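Glutamine synthetase (Streptomyces coelicolor, PDB 4BAX) belongs to the glutamine synthetase family, each subunit joining a beta-grasp domain to a catalytic domain within an assembly of ten chains. Local coordinates at residues Pro68-Gly71 with Gly72-Leu76; Thr123-Leu126 with Gly127-Glu130; Leu159-Cys162 with Leu163-Gly166; Leu204-Thr207 with Ala208-Phe211; Asn320-Pro323 with Tyr324-Thr327. All coordinates share one frame; numbering follows the deposited sequence.

Overall arrangement
Contacts 1, 3 and 4 form one cluster where the beta-grasp domain meets two helices of the catalytic domain. P68 CB of contact 1 lies 3.3 Å from N161 O of contact 3, and I69 packs on R206 of contact 4. Contacts 3 and 4 are joined by a probable hydrogen bond, N161 ND2 to T207 OG1, of 3.1 Å. Contacts 2 and 5 each come within about 7 Å of contact 4 between nearest atoms without touching it. Contact 5 is the most central, about 6 Å from the chain's centre. Bound sodium ions lie about 4 Å from the Y205 side chain of contact 4 and about 6 Å from that of L126 of contact 2.

Contact 1: Pro68-Gly71 with Gly72-Leu76; sequences PIRG and GEDIL
R70 lays the aliphatic part of its side chain across D74, the two side chains crossing at about a right angle. Its CB sits 3.5 Å from D74 OD2 and 4.0 Å from D74 CB. CG is next, 4.0 Å from the same OD2, and CD follows at 4.1 Å. From CG to NE the chain runs extended (chi2 160°), which carries the guanidinium past the carboxylate: NE ends 5.1 Å from D74 OD2, opposite charges without contact. The guanidinium forms salt bridges with E7 and with E156 of the second subunit and a hydrogen bond with T24, while D74 OD1 accepts from K5 N. Between these side chains the backbone makes a type II' beta turn, G71 to D74, closed by D74 N donating to G71 O at 3.3 Å. G72 takes the positive phi of the turn's second position, a place commonly held by glycine. The turn lies in the loop joining strands 56-66 and 75-82, antiparallel neighbours in the sheet of the beta-grasp domain. On the two arms of the loop, P68 CD packs on L76 CD1 at 3.9 Å, and helix 190-210 touches both side chains through L203, V199 and W202.

Contact 2: Thr123-Leu126 with Gly127-Glu130; sequences TRPL and GFPE
R124 and E130 carry the charged part of the contact. R124 NE donates to E130 OE2 at 3.2 Å with an N-H...O angle of 151°, a salt bridge in which the oxygen lies at the guanidinium edge, near its plane. The fit is not coplanar, because the donor comes to OE2 from above the carboxylate plane, and the two flat groups are turned 56° apart. Bends at chi2 and chi3 fold the arginine back over the turn, and a bend at chi2 brings the glutamate tip to it.

Two backbone oxygens accept the other bonds of the contact. F128 N bonds to P125 O at 3.0 Å and closes a type I beta turn from P125 to F128. R124 NH1 adds two weak bonds, one of 3.3 Å to P125 O and one of 3.4 Å to F128 O, so that NH1 lies loosely between the carbonyls at the two ends of that turn.

The apolar part pairs a proline with a ring. P125 CG lies over one face of F128, 4.0 Å from the ring centroid and 24° off the normal, a CH-pi contact, while P125 CB touches F128 CG at 3.6 Å.

Strand 124-125 pairs antiparallel with strand 110-121, whose F119 and K121 touch L126 and whose F120 touches P125. At the end of the turn, F128 meets W226 edge-to-face, and P129 packs on G131 of the third subunit.

Contact 3: Leu159-Cys162 with Leu163-Gly166; sequences LENC and LKAG
The carboxylate of E160 and the amide of N161 are the flat groups, and each is met by K164 through an oxygen. K164 CD lies 3.7 Å from E160 OE2, and K164 CE lies 4.1 Å from N161 OD1, with K164 crossing both side chains at a slant. E160 CG lies trans to the backbone N (chi1 -178°), and a bend at chi2 then turns the carboxylate toward the next turn of the helix. The lysine, bent at three torsions, meets both groups with methylenes; its NZ remains 4.9 Å from E160 OE2. The polar ends have other partners: E160 OE1 forms a salt bridge with K5 of the fourth subunit, and N161 ND2 a hydrogen bond with T207 of helix 190-210.

One turn apart on another side of the helix, L159 and L163 run side by side, pointing the same way, with their CD1 atoms 4.1 Å apart. K5 of the fourth subunit packs on both.

Regular i to i+4 bonds hold the backbone: L163 N to L159 O, K164 N to E160 O and A165 N to N161 O. A Schellman motif follows at G166, which has positive phi and whose N donates to L163 O at 2.8 Å.

With K5 of the fourth subunit bound to OE1 and the K164 ammonium near OE2 though not in contact, the E160 carboxylate is probably kept ionised.

Contact 4: Leu204-Thr207 with Ala208-Phe211; sequences LYRT and AEDF
R206 and T207 meet E209, D210 and F211 one turn further on, a set of i to i+3 and i to i+4 contacts at the C-terminal end of helix 190-210 and the residue after it, where the helix lies against helix 152-164 and a second subunit. A208 N bonds to L204 O at 2.9 Å in regular fashion. After that the pattern shifts: E209 N is divided between weak bonds to Y205 O and R206 O, and D210 N donates to T207 O, three residues back, at 3.2 Å.

R206 faces two acids. Its side chain bends at chi2 (74°), and NH1 comes 3.7 Å from D210 OD2, a long salt bridge in which the oxygen stands at the guanidinium edge and the carboxylate is turned nearly perpendicular. E209 is placed differently. Its carboxylate is almost parallel to the guanidinium, 7° between planes, but OE1 lies well out of the guanidinium plane, 4.0 Å from NH1, and the attraction is of charge alone. E209 bonds mainly across the subunit boundary, to R152 and the backbone N of G145 of the second subunit.

T207 and F211 run side by side. The ring presents its edge to T207 O, with CD1 at 3.3 Å, and CE1 is 4.1 Å from T207 CG2. T207 OG1 bonds to L203 O.

R206 also lies close to the like-charged R152 of the second subunit. The two acids probably offset that repulsion, E209 by lying near both arginines and D210 by its long bridge to R206.

Contact 5: Asn320-Pro323 with Tyr324-Thr327; sequences NVDP and YVVT
D322 is the N-cap of helix 323-341, and its carbonyl opens the helical bonding. V326 N meets D322 O at 3.2 Å, nearly along the C=O axis with an N-H...O angle of 167°, and V325 N adds a weak bond to the same oxygen. One residue on, P323 O receives both T327 N at 3.0 Å and T327 OG1 at 2.6 Å. These two donors come from opposite faces of the carbonyl plane; chi1 of 52° sets the hydroxyl between the backbone N and the carbonyl carbon, from where it can turn back to that oxygen.

The D322 side chain completes the cap. Y324 N donates to its OD1 at 3.0 Å, from above the carboxylate plane. Just outside the cap, V321 CG2 packs on V326 CB at 3.9 Å, the pairing of residues before and after a capped first turn known as a hydrophobic staple. D322 CB also lies 3.8 Å from V325 CG2, the two side chains crossing at about a right angle.

Helix 190-210 and the loop before helix 94-103 supply outside partners: W198 donates to D322 OD1, T93 bonds with OD2, and D195 pairs with the Y324 hydroxyl.

Contact 1: Pro68-Gly71 with Gly72-Leu76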
loop_
_atom_site.group_PDB
_atom_site.type_symbol
_atom_site.label_atom_id
_atom_site.label_comp_id
_atom_site.label_asym_id
_atom_site.label_seq_id
_atom_site.Cartn_x
_atom_site.Cartn_y
_atom_site.Cartn_z
ATOM N N PRO A 68 1.557 -14.432 36.165
ATOM C CA PRO A 68 2.499 -15.047 35.213
ATOM C C PRO A 68 3.051 -14.069 34.170
ATOM O O PRO A 68 4.146 -14.272 33.615
ATOM C CB PRO A 68 1.642 -16.127 34.543
ATOM C CG PRO A 68 0.249 -15.570 34.590
ATOM C CD PRO A 68 0.161 -14.837 35.905
ATOM N N ILE A 69 2.260 -13.052 33.857
ATOM C CA ILE A 69 2.672 -12.017 32.918
ATOM C C ILE A 69 3.639 -11.000 33.528
ATOM O O ILE A 69 4.704 -10.705 32.984
ATOM C CB ILE A 69 1.452 -11.312 32.314
ATOM C CG1 ILE A 69 0.622 -12.348 31.550
ATOM C CG2 ILE A 69 1.890 -10.200 31.402
ATOM C CD1 ILE A 69 -0.668 -11.830 31.050
ATOM N N ARG A 70 3.237 -10.444 34.661
ATOM C CA ARG A 70 4.082 -9.511 35.371
ATOM C C ARG A 70 5.299 -10.195 35.983
ATOM O O ARG A 70 6.386 -9.616 36.017
ATOM C CB ARG A 70 3.283 -8.784 36.445
ATOM C CG ARG A 70 2.703 -7.480 35.965
ATOM C CD ARG A 70 1.562 -7.055 36.847
ATOM N NE ARG A 70 0.955 -5.823 36.366
ATOM C CZ ARG A 70 -0.156 -5.309 36.882
ATOM N NH1 ARG A 70 -0.778 -5.922 37.892
ATOM N NH2 ARG A 70 -0.645 -4.180 36.383
ATOM N N GLY A 71 5.106 -11.420 36.471
ATOM C CA GLY A 71 6.199 -12.165 37.062
ATOM C C GLY A 71 6.554 -11.706 38.468
ATOM O O GLY A 71 5.799 -10.960 39.103
ATOM N N GLY A 72 7.674 -12.212 38.981
ATOM C CA GLY A 72 8.161 -11.813 40.290
ATOM C C GLY A 72 7.224 -12.117 41.433
ATOM O O GLY A 72 6.713 -13.238 41.534
ATOM N N GLU A 73 6.956 -11.113 42.262
ATOM C CA GLU A 73 6.167 -11.326 43.472
ATOM C C GLU A 73 4.710 -10.882 43.258
ATOM O O GLU A 73 3.853 -10.940 44.153
ATOM C CB GLU A 73 6.806 -10.567 44.647
ATOM C CG GLU A 73 7.268 -11.436 45.825
ATOM C CD GLU A 73 8.001 -12.720 45.402
ATOM O OE1 GLU A 73 9.095 -12.607 44.791
ATOM O OE2 GLU A 73 7.485 -13.840 45.665
ATOM N N ASP A 74 4.415 -10.516 42.022
ATOM C CA ASP A 74 3.100 -10.001 41.682
ATOM C C ASP A 74 2.027 -11.096 41.599
ATOM O O ASP A 74 2.332 -12.262 41.313
ATOM C CB ASP A 74 3.207 -9.242 40.373
ATOM C CG ASP A 74 4.185 -8.080 40.468
ATOM O OD1 ASP A 74 4.453 -7.594 41.590
ATOM O OD2 ASP A 74 4.676 -7.639 39.406
ATOM N N ILE A 75 0.781 -10.730 41.907
ATOM C CA ILE A 75 -0.280 -11.731 42.020
ATOM C C ILE A 75 -1.607 -11.307 41.381
ATOM O O ILE A 75 -1.883 -10.117 41.207
ATOM C CB ILE A 75 -0.545 -12.100 43.507
ATOM C CG1 ILE A 75 -0.799 -10.830 44.318
ATOM C CG2 ILE A 75 0.609 -12.922 44.099
ATOM C CD1 ILE A 75 -1.919 -10.952 45.299
ATOM N N LEU A 76 -2.443 -12.299 41.088
ATOM C CA LEU A 76 -3.807 -12.060 40.624
ATOM C C LEU A 76 -4.760 -12.339 41.771
ATOM O O LEU A 76 -4.605 -13.334 42.487
ATOM C CB LEU A 76 -4.149 -12.942 39.439
ATOM C CG LEU A 76 -3.093 -12.913 38.353
ATOM C CD1 LEU A 76 -3.401 -14.043 37.382
ATOM C CD2 LEU A 76 -3.037 -11.541 37.675
#

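Contact 2: Thr123-Leu126 with Gly127-Glu130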
loop_
_atom_site.group_PDB
_atom_site.type_symbol
_atom_site.label_atom_id
_atom_site.label_comp_id
_atom_site.label_asym_id
_atom_site.label_seq_id
_atom_site.Cartn_x
_atom_site.Cartn_y
_atom_site.Cartn_z
ATOM N N THR A 123 -13.281 -8.124 13.144
ATOM C CA THR A 123 -14.543 -8.822 12.895
ATOM C C THR A 123 -14.313 -10.143 12.168
ATOM O O THR A 123 -15.245 -10.936 11.971
ATOM C CB THR A 123 -15.520 -7.951 12.068
ATOM O OG1 THR A 123 -14.819 -7.338 10.974
ATOM C CG2 THR A 123 -16.183 -6.892 12.942
ATOM N N ARG A 124 -13.070 -10.363 11.747
ATOM C CA ARG A 124 -12.708 -11.538 10.976
ATOM C C ARG A 124 -12.193 -12.659 11.871
ATOM O O ARG A 124 -11.327 -12.436 12.729
ATOM C CB ARG A 124 -11.598 -11.165 9.985
ATOM C CG ARG A 124 -11.612 -11.967 8.672
ATOM C CD ARG A 124 -10.250 -12.548 8.389
ATOM N NE ARG A 124 -9.217 -11.568 8.683
ATOM C CZ ARG A 124 -8.067 -11.864 9.287
ATOM N NH1 ARG A 124 -7.801 -13.117 9.669
ATOM N NH2 ARG A 124 -7.179 -10.900 9.524
ATOM N N PRO A 125 -12.685 -13.885 11.642
ATOM C CA PRO A 125 -12.121 -15.075 12.300
ATOM C C PRO A 125 -10.645 -15.227 11.907
ATOM O O PRO A 125 -10.294 -15.052 10.720
ATOM C CB PRO A 125 -12.954 -16.226 11.706
ATOM C CG PRO A 125 -14.253 -15.572 11.260
ATOM C CD PRO A 125 -13.834 -14.210 10.770
ATOM N N LEU A 126 -9.787 -15.543 12.874
ATOM C CA LEU A 126 -8.352 -15.574 12.594
ATOM C C LEU A 126 -7.993 -16.588 11.495
ATOM O O LEU A 126 -7.041 -16.374 10.748
ATOM C CB LEU A 126 -7.534 -15.812 13.876
ATOM C CG LEU A 126 -6.016 -15.759 13.673
ATOM C CD1 LEU A 126 -5.570 -14.318 13.616
ATOM C CD2 LEU A 126 -5.234 -16.518 14.735
ATOM N N GLY A 127 -8.765 -17.671 11.391
ATOM C CA GLY A 127 -8.502 -18.695 10.396
ATOM C C GLY A 127 -9.229 -18.503 9.072
ATOM O O GLY A 127 -9.173 -19.365 8.183
ATOM N N PHE A 128 -9.934 -17.384 8.938
ATOM C CA PHE A 128 -10.721 -17.119 7.742
ATOM C C PHE A 128 -9.963 -16.089 6.934
ATOM O O PHE A 128 -9.243 -15.280 7.521
ATOM C CB PHE A 128 -12.108 -16.572 8.112
ATOM C CG PHE A 128 -13.155 -17.641 8.365
ATOM C CD1 PHE A 128 -12.837 -18.798 9.074
ATOM C CD2 PHE A 128 -14.472 -17.472 7.938
ATOM C CE1 PHE A 128 -13.811 -19.778 9.324
ATOM C CE2 PHE A 128 -15.448 -18.453 8.188
ATOM C CZ PHE A 128 -15.114 -19.602 8.883
ATOM N N PRO A 129 -10.049 -16.162 5.589
ATOM C CA PRO A 129 -9.492 -15.133 4.696
ATOM C C PRO A 129 -10.444 -13.933 4.684
ATOM O O PRO A 129 -11.649 -14.097 4.959
ATOM C CB PRO A 129 -9.482 -15.813 3.322
ATOM C CG PRO A 129 -10.527 -16.859 3.407
ATOM C CD PRO A 129 -10.601 -17.309 4.843
ATOM N N GLU A 130 -9.929 -12.751 4.364
ATOM C CA GLU A 130 -10.773 -11.567 4.322
ATOM C C GLU A 130 -11.812 -11.714 3.229
ATOM O O GLU A 130 -11.487 -12.061 2.092
ATOM C CB GLU A 130 -9.931 -10.303 4.087
ATOM C CG GLU A 130 -8.907 -10.009 5.189
ATOM C CD GLU A 130 -9.308 -8.829 6.073
ATOM O OE1 GLU A 130 -10.166 -8.027 5.632
ATOM O OE2 GLU A 130 -8.784 -8.719 7.214
#

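Contact 3: Leu159-Cys162 with Leu163-Gly166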
loop_
_atom_site.group_PDB
_atom_site.type_symbol
_atom_site.label_atom_id
_atom_site.label_comp_id
_atom_site.label_asym_id
_atom_site.label_seq_id
_atom_site.Cartn_x
_atom_site.Cartn_y
_atom_site.Cartn_z
ATOM N N LEU A 159 -1.111 -21.286 27.806
ATOM C CA LEU A 159 -0.955 -22.524 28.566
ATOM C C LEU A 159 0.193 -22.407 29.578
ATOM O O LEU A 159 0.037 -22.783 30.754
ATOM C CB LEU A 159 -0.770 -23.723 27.636
ATOM C CG LEU A 159 -0.321 -25.028 28.282
ATOM C CD1 LEU A 159 -1.451 -25.635 29.103
ATOM C CD2 LEU A 159 0.146 -25.991 27.219
ATOM N N GLU A 160 1.330 -21.873 29.127
ATOM C CA GLU A 160 2.470 -21.660 30.013
ATOM C C GLU A 160 2.098 -20.667 31.121
ATOM O O GLU A 160 2.429 -20.861 32.285
ATOM C CB GLU A 160 3.691 -21.180 29.222
ATOM C CG GLU A 160 4.974 -20.980 30.056
ATOM C CD GLU A 160 5.505 -22.299 30.679
ATOM O OE1 GLU A 160 4.901 -23.375 30.472
ATOM O OE2 GLU A 160 6.536 -22.268 31.390
ATOM N N ASN A 161 1.316 -19.652 30.763
ATOM C CA ASN A 161 0.856 -18.681 31.740
ATOM C C ASN A 161 -0.069 -19.301 32.796
ATOM O O ASN A 161 0.068 -18.992 33.985
ATOM C CB ASN A 161 0.162 -17.520 31.030
ATOM C CG ASN A 161 1.154 -16.496 30.498
ATOM O OD1 ASN A 161 2.304 -16.465 30.932
ATOM N ND2 ASN A 161 0.716 -15.655 29.562
ATOM N N CYS A 162 -0.978 -20.181 32.378
ATOM C CA CYS A 162 -1.901 -20.860 33.297
ATOM C C CYS A 162 -1.129 -21.765 34.293
ATOM O O CYS A 162 -1.438 -21.822 35.500
ATOM C CB CYS A 162 -2.928 -21.683 32.511
ATOM S SG CYS A 162 -4.248 -20.668 31.693
ATOM N N LEU A 163 -0.129 -22.483 33.780
ATOM C CA LEU A 163 0.687 -23.372 34.619
ATOM C C LEU A 163 1.571 -22.619 35.623
ATOM O O LEU A 163 1.672 -23.011 36.793
ATOM C CB LEU A 163 1.525 -24.318 33.748
ATOM C CG LEU A 163 0.665 -25.272 32.899
ATOM C CD1 LEU A 163 1.459 -26.088 31.886
ATOM C CD2 LEU A 163 -0.110 -26.215 33.804
ATOM N N LYS A 164 2.159 -21.508 35.178
ATOM C CA LYS A 164 2.954 -20.659 36.059
ATOM C C LYS A 164 2.064 -20.090 37.155
ATOM O O LYS A 164 2.505 -19.917 38.290
ATOM C CB LYS A 164 3.602 -19.534 35.256
ATOM C CG LYS A 164 5.091 -19.701 35.068
ATOM C CD LYS A 164 5.467 -19.466 33.613
ATOM C CE LYS A 164 5.309 -18.010 33.205
ATOM N NZ LYS A 164 6.590 -17.511 32.618
ATOM N N ALA A 165 0.808 -19.818 36.808
ATOM C CA ALA A 165 -0.206 -19.395 37.776
ATOM C C ALA A 165 -0.671 -20.540 38.701
ATOM O O ALA A 165 -1.321 -20.293 39.722
ATOM C CB ALA A 165 -1.393 -18.789 37.055
ATOM N N GLY A 166 -0.348 -21.785 38.334
ATOM C CA GLY A 166 -0.723 -22.931 39.141
ATOM C C GLY A 166 -2.084 -23.556 38.898
ATOM O O GLY A 166 -2.538 -24.418 39.662
#

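Contact 4: Leu204-Thr207 with Ala208-Phe211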
loop_
_atom_site.group_PDB
_atom_site.type_symbol
_atom_site.label_atom_id
_atom_site.label_comp_id
_atom_site.label_asym_id
_atom_site.label_seq_id
_atom_site.Cartn_x
_atom_site.Cartn_y
_atom_site.Cartn_z
ATOM N N LEU A 204 -6.450 -15.735 29.094
ATOM C CA LEU A 204 -6.506 -15.883 27.637
ATOM C C LEU A 204 -6.666 -14.539 26.917
ATOM O O LEU A 204 -5.856 -14.187 26.046
ATOM C CB LEU A 204 -7.621 -16.850 27.237
ATOM C CG LEU A 204 -7.785 -17.012 25.709
ATOM C CD1 LEU A 204 -6.610 -17.744 25.006
ATOM C CD2 LEU A 204 -9.122 -17.690 25.396
ATOM N N TYR A 205 -7.651 -13.758 27.360
ATOM C CA TYR A 205 -7.923 -12.454 26.777
ATOM C C TYR A 205 -6.710 -11.586 26.924
ATOM O O TYR A 205 -6.282 -10.906 26.001
ATOM C CB TYR A 205 -9.050 -11.771 27.529
ATOM C CG TYR A 205 -10.401 -12.412 27.446
ATOM C CD1 TYR A 205 -10.970 -12.776 26.227
ATOM C CD2 TYR A 205 -11.141 -12.616 28.605
ATOM C CE1 TYR A 205 -12.245 -13.349 26.189
ATOM C CE2 TYR A 205 -12.392 -13.181 28.571
ATOM C CZ TYR A 205 -12.945 -13.542 27.375
ATOM O OH TYR A 205 -14.203 -14.107 27.388
ATOM N N ARG A 206 -6.177 -11.617 28.130
ATOM C CA ARG A 206 -5.044 -10.792 28.476
ATOM C C ARG A 206 -3.753 -11.188 27.735
ATOM O O ARG A 206 -3.070 -10.322 27.183
ATOM C CB ARG A 206 -4.872 -10.764 29.990
ATOM C CG ARG A 206 -3.615 -10.127 30.504
ATOM C CD ARG A 206 -3.630 -8.637 30.405
ATOM N NE ARG A 206 -2.387 -8.067 30.907
ATOM C CZ ARG A 206 -1.267 -7.989 30.195
ATOM N NH1 ARG A 206 -1.229 -8.464 28.948
ATOM N NH2 ARG A 206 -0.175 -7.446 30.734
ATOM N N THR A 207 -3.487 -12.491 27.635
ATOM C CA THR A 207 -2.334 -12.988 26.887
ATOM C C THR A 207 -2.454 -12.609 25.403
ATOM O O THR A 207 -1.470 -12.174 24.783
ATOM C CB THR A 207 -2.186 -14.526 27.024
ATOM O OG1 THR A 207 -2.008 -14.843 28.401
ATOM C CG2 THR A 207 -0.980 -15.041 26.267
ATOM N N ALA A 208 -3.672 -12.720 24.863
ATOM C CA ALA A 208 -3.932 -12.455 23.446
ATOM C C ALA A 208 -3.740 -10.972 23.080
ATOM O O ALA A 208 -3.456 -10.634 21.923
ATOM C CB ALA A 208 -5.319 -12.955 23.045
ATOM N N GLU A 209 -3.852 -10.092 24.074
ATOM C CA GLU A 209 -3.616 -8.671 23.851
ATOM C C GLU A 209 -2.220 -8.416 23.299
ATOM O O GLU A 209 -2.049 -7.570 22.424
ATOM C CB GLU A 209 -3.771 -7.884 25.146
ATOM C CG GLU A 209 -5.206 -7.738 25.610
ATOM C CD GLU A 209 -5.309 -7.076 26.973
ATOM O OE1 GLU A 209 -4.329 -6.443 27.411
ATOM O OE2 GLU A 209 -6.372 -7.194 27.617
ATOM N N ASP A 210 -1.237 -9.165 23.786
ATOM C CA ASP A 210 0.152 -9.002 23.351
ATOM C C ASP A 210 0.389 -9.410 21.905
ATOM O O ASP A 210 1.259 -8.846 21.220
ATOM C CB ASP A 210 1.100 -9.747 24.304
ATOM C CG ASP A 210 1.126 -9.142 25.696
ATOM O OD1 ASP A 210 0.920 -7.913 25.816
ATOM O OD2 ASP A 210 1.326 -9.891 26.676
ATOM N N PHE A 211 -0.435 -10.344 21.429
ATOM C CA PHE A 211 -0.353 -10.816 20.060
ATOM C C PHE A 211 -1.300 -10.067 19.132
ATOM O O PHE A 211 -1.415 -10.410 17.958
ATOM C CB PHE A 211 -0.661 -12.306 20.014
ATOM C CG PHE A 211 0.329 -13.146 20.769
ATOM C CD1 PHE A 211 0.155 -13.383 22.136
ATOM C CD2 PHE A 211 1.420 -13.725 20.127
ATOM C CE1 PHE A 211 1.061 -14.175 22.849
ATOM C CE2 PHE A 211 2.330 -14.504 20.837
ATOM C CZ PHE A 211 2.150 -14.728 22.205
#

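Contact 5: Asn320-Pro323 with Tyr324-Thr327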
loop_
_atom_site.group_PDB
_atom_site.type_symbol
_atom_site.label_atom_id
_atom_site.label_comp_id
_atom_site.label_asym_id
_atom_site.label_seq_id
_atom_site.Cartn_x
_atom_site.Cartn_y
_atom_site.Cartn_z
ATOM N N ASN A 320 -19.668 -19.817 26.534
ATOM C CA ASN A 320 -19.890 -18.592 27.309
ATOM C C ASN A 320 -20.684 -18.817 28.601
ATOM O O ASN A 320 -21.191 -17.862 29.187
ATOM C CB ASN A 320 -20.521 -17.481 26.447
ATOM C CG ASN A 320 -21.935 -17.822 26.000
ATOM O OD1 ASN A 320 -22.411 -18.947 26.198
ATOM N ND2 ASN A 320 -22.599 -16.864 25.353
ATOM N N VAL A 321 -20.805 -20.064 29.045
ATOM C CA VAL A 321 -21.474 -20.335 30.319
ATOM C C VAL A 321 -20.661 -19.794 31.496
ATOM O O VAL A 321 -19.433 -19.764 31.458
ATOM C CB VAL A 321 -21.724 -21.847 30.513
ATOM C CG1 VAL A 321 -20.412 -22.615 30.743
ATOM C CG2 VAL A 321 -22.741 -22.084 31.639
ATOM N N ASP A 322 -21.356 -19.317 32.522
ATOM C CA ASP A 322 -20.730 -18.988 33.800
ATOM C C ASP A 322 -20.486 -20.310 34.529
ATOM O O ASP A 322 -21.439 -21.044 34.821
ATOM C CB ASP A 322 -21.671 -18.098 34.626
ATOM C CG ASP A 322 -21.021 -17.555 35.910
ATOM O OD1 ASP A 322 -20.028 -18.142 36.401
ATOM O OD2 ASP A 322 -21.515 -16.531 36.432
ATOM N N PRO A 323 -19.216 -20.605 34.858
ATOM C CA PRO A 323 -18.871 -21.847 35.579
ATOM C C PRO A 323 -19.566 -21.958 36.940
ATOM O O PRO A 323 -19.999 -23.061 37.306
ATOM C CB PRO A 323 -17.338 -21.770 35.734
ATOM C CG PRO A 323 -16.978 -20.332 35.456
ATOM C CD PRO A 323 -18.025 -19.822 34.487
ATOM N N TYR A 324 -19.760 -20.825 37.618
ATOM C CA TYR A 324 -20.430 -20.811 38.913
ATOM C C TYR A 324 -21.847 -21.362 38.794
ATOM O O TYR A 324 -22.341 -22.065 39.693
ATOM C CB TYR A 324 -20.493 -19.377 39.481
ATOM C CG TYR A 324 -19.159 -18.785 39.908
ATOM C CD1 TYR A 324 -18.265 -19.509 40.683
ATOM C CD2 TYR A 324 -18.765 -17.516 39.470
ATOM C CE1 TYR A 324 -17.034 -18.980 41.043
ATOM C CE2 TYR A 324 -17.532 -16.979 39.832
ATOM C CZ TYR A 324 -16.674 -17.719 40.621
ATOM O OH TYR A 324 -15.453 -17.205 40.989
ATOM N N VAL A 325 -22.493 -21.017 37.685
ATOM C CA VAL A 325 -23.852 -21.452 37.407
ATOM C C VAL A 325 -23.998 -22.929 36.984
ATOM O O VAL A 325 -24.779 -23.675 37.582
ATOM C CB VAL A 325 -24.519 -20.499 36.372
ATOM C CG1 VAL A 325 -25.926 -20.956 36.022
ATOM C CG2 VAL A 325 -24.515 -19.065 36.916
ATOM N N VAL A 326 -23.220 -23.365 35.996
ATOM C CA VAL A 326 -23.326 -24.743 35.518
ATOM C C VAL A 326 -22.957 -25.731 36.622
ATOM O O VAL A 326 -23.630 -26.753 36.805
ATOM C CB VAL A 326 -22.538 -24.992 34.202
ATOM C CG1 VAL A 326 -21.031 -24.662 34.353
ATOM C CG2 VAL A 326 -22.768 -26.400 33.703
ATOM N N THR A 327 -21.933 -25.386 37.400
ATOM C CA THR A 327 -21.535 -26.236 38.521
ATOM C C THR A 327 -22.643 -26.284 39.591
ATOM O O THR A 327 -23.000 -27.374 40.066
ATOM C CB THR A 327 -20.184 -25.779 39.183
ATOM O OG1 THR A 327 -20.232 -24.385 39.526
ATOM C CG2 THR A 327 -18.975 -26.066 38.286
#